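Local coordinates for porin protein associated with imipenem resistance (Acinetobacter baumannii, PDB 4FUV) that forms an outer-membrane beta-barrel that probably takes part in the uptake of ornithine and of the antibiotic imipenem, at residues 192-195 / 196-200. Numbering follows the deposited sequence.
Sequences QSLE and EAVNA
One face of the Q192 amide covers A197 CA, which is 3.8 Å from Q192 CD. The backbone O of E196 lies over the same face near Q192 NE2. A200 CB comes to the amide edge, 3.5 Å from Q192 NE2. Q192 OE1 accepts a hydrogen bond from N123 ND2. The E196 carboxylate is turned to S193. E196 OE1 takes the backbone N of S193 on the anti lone pair, at 3.0 Å and nearly straight (169°). S193 OG lies obliquely above the carboxylate plane, off to one side, and makes a weak bond to E196 OE1. In return, E196 N donates to S193 OG at 3.3 Å. These reciprocal bonds are a capping box, with S193 as N-cap of helix 194-207. A chi1 of 66° sets S193 OG between its own backbone N and carbonyl carbon, facing E196 N. The first helical bond follows, A197 N to S193 O (2.9 Å). The N199 amide lays a face over E195 O, with N199 CG at 3.3 Å from E195 O. A water donates to both E195 O and N199 OD1. On another side of the helix, L194 CD1 meets V198 CG2 at 4.0 Å. Both side chains pack on S182 in strand 177-187 of the eight-stranded beta-barrel protein.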
ATOM      1  N   GLN A 192     -26.361  10.791   4.256  1.00 28.80           N
ATOM      2  CA  GLN A 192     -26.113  12.215   4.090  1.00 28.67           C
ATOM      3  C   GLN A 192     -26.043  12.617   2.635  1.00 29.46           C
ATOM      4  O   GLN A 192     -25.551  11.870   1.794  1.00 36.07           O
ATOM      5  CB  GLN A 192     -24.765  12.591   4.747  1.00 27.86           C
ATOM      6  CG  GLN A 192     -24.771  12.507   6.269  1.00 37.32           C
ATOM      7  CD  GLN A 192     -23.457  12.977   6.898  1.00 41.52           C
ATOM      8  OE1 GLN A 192     -22.375  12.465   6.580  1.00 32.16           O
ATOM      9  NE2 GLN A 192     -23.551  13.958   7.791  1.00 39.74           N
ATOM     10  N   SER A 193     -26.502  13.824   2.342  1.00 29.03           N
ATOM     11  CA  SER A 193     -26.206  14.438   1.061  1.00 29.63           C
ATOM     12  C   SER A 193     -24.752  14.895   1.091  1.00 32.15           C
ATOM     13  O   SER A 193     -24.145  15.000   2.166  1.00 39.80           O
ATOM     14  CB  SER A 193     -27.092  15.659   0.857  1.00 31.93           C
ATOM     15  OG  SER A 193     -26.744  16.649   1.810  1.00 33.56           O
ATOM     16  N   LEU A 194     -24.197  15.169  -0.082  1.00 27.75           N
ATOM     17  CA  LEU A 194     -22.826  15.669  -0.188  1.00 27.10           C
ATOM     18  C   LEU A 194     -22.602  16.905   0.685  1.00 33.34           C
ATOM     19  O   LEU A 194     -21.597  16.986   1.391  1.00 32.52           O
ATOM     20  CB  LEU A 194     -22.492  15.996  -1.650  1.00 28.86           C
ATOM     21  CG  LEU A 194     -21.076  16.526  -1.908  1.00 36.27           C
ATOM     22  CD1 LEU A 194     -20.053  15.626  -1.227  1.00 31.38           C
ATOM     23  CD2 LEU A 194     -20.807  16.589  -3.403  1.00 30.74           C
ATOM     24  N   GLU A 195     -23.539  17.859   0.629  1.00 28.09           N
ATOM     25  CA  GLU A 195     -23.427  19.102   1.394  1.00 36.38           C
ATOM     26  C   GLU A 195     -23.344  18.833   2.898  1.00 39.39           C
ATOM     27  O   GLU A 195     -22.547  19.444   3.607  1.00 43.53           O
ATOM     28  CB  GLU A 195     -24.602  20.050   1.092  1.00 29.58           C
ATOM     29  CG  GLU A 195     -24.546  20.723  -0.270  1.00 43.75           C
ATOM     30  CD  GLU A 195     -25.082  19.848  -1.417  1.00 54.45           C
ATOM     31  OE1 GLU A 195     -25.471  18.673  -1.187  1.00 45.10           O
ATOM     32  OE2 GLU A 195     -25.110  20.352  -2.561  1.00 61.60           O
ATOM     33  N   GLU A 196     -24.157  17.899   3.377  1.00 36.14           N
ATOM     34  CA  GLU A 196     -24.186  17.575   4.793  1.00 34.12           C
ATOM     35  C   GLU A 196     -22.946  16.816   5.221  1.00 29.03           C
ATOM     36  O   GLU A 196     -22.444  17.000   6.330  1.00 33.13           O
ATOM     37  CB  GLU A 196     -25.420  16.732   5.103  1.00 34.44           C
ATOM     38  CG  GLU A 196     -26.716  17.507   4.993  1.00 34.26           C
ATOM     39  CD  GLU A 196     -27.933  16.600   5.015  1.00 43.64           C
ATOM     40  OE1 GLU A 196     -27.847  15.476   4.474  1.00 45.77           O
ATOM     41  OE2 GLU A 196     -28.969  17.008   5.576  1.00 47.91           O
ATOM     42  N   ALA A 197     -22.480  15.931   4.348  1.00 30.19           N
ATOM     43  CA  ALA A 197     -21.278  15.168   4.622  1.00 36.77           C
ATOM     44  C   ALA A 197     -20.106  16.155   4.746  1.00 35.88           C
ATOM     45  O   ALA A 197     -19.316  16.072   5.689  1.00 29.91           O
ATOM     46  CB  ALA A 197     -21.028  14.124   3.523  1.00 25.64           C
ATOM     47  N   VAL A 198     -20.030  17.114   3.825  1.00 31.93           N
ATOM     48  CA  VAL A 198     -18.960  18.121   3.856  1.00 33.87           C
ATOM     49  C   VAL A 198     -18.961  18.947   5.149  1.00 32.47           C
ATOM     50  O   VAL A 198     -17.929  19.084   5.811  1.00 42.38           O
ATOM     51  CB  VAL A 198     -19.018  19.052   2.627  1.00 33.28           C
ATOM     52  CG1 VAL A 198     -18.150  20.266   2.838  1.00 33.76           C
ATOM     53  CG2 VAL A 198     -18.569  18.297   1.382  1.00 36.77           C
ATOM     54  N   ASN A 199     -20.127  19.475   5.505  1.00 26.48           N
ATOM     55  CA  ASN A 199     -20.348  20.169   6.778  1.00 28.89           C
ATOM     56  C   ASN A 199     -20.099  19.309   8.012  1.00 31.95           C
ATOM     57  O   ASN A 199     -19.687  19.818   9.052  1.00 34.53           O
ATOM     58  CB  ASN A 199     -21.783  20.710   6.839  1.00 35.29           C
ATOM     59  CG  ASN A 199     -22.014  21.837   5.867  1.00 51.02           C
ATOM     60  OD1 ASN A 199     -21.065  22.487   5.429  1.00 57.61           O
ATOM     61  ND2 ASN A 199     -23.278  22.089   5.529  1.00 53.68           N
ATOM     62  N   ALA A 200     -20.386  18.014   7.906  1.00 34.13           N
ATOM     63  CA  ALA A 200     -20.099  17.098   9.000  1.00 34.66           C
ATOM     64  C   ALA A 200     -18.598  17.063   9.231  1.00 34.96           C
ATOM     65  O   ALA A 200     -18.142  17.115  10.369  1.00 38.12           O
ATOM     66  CB  ALA A 200     -20.604  15.719   8.693  1.00 37.07           C
TER
HETATM   67  O   HOH W   1     -21.392  21.907   2.570  1.00 45.15           O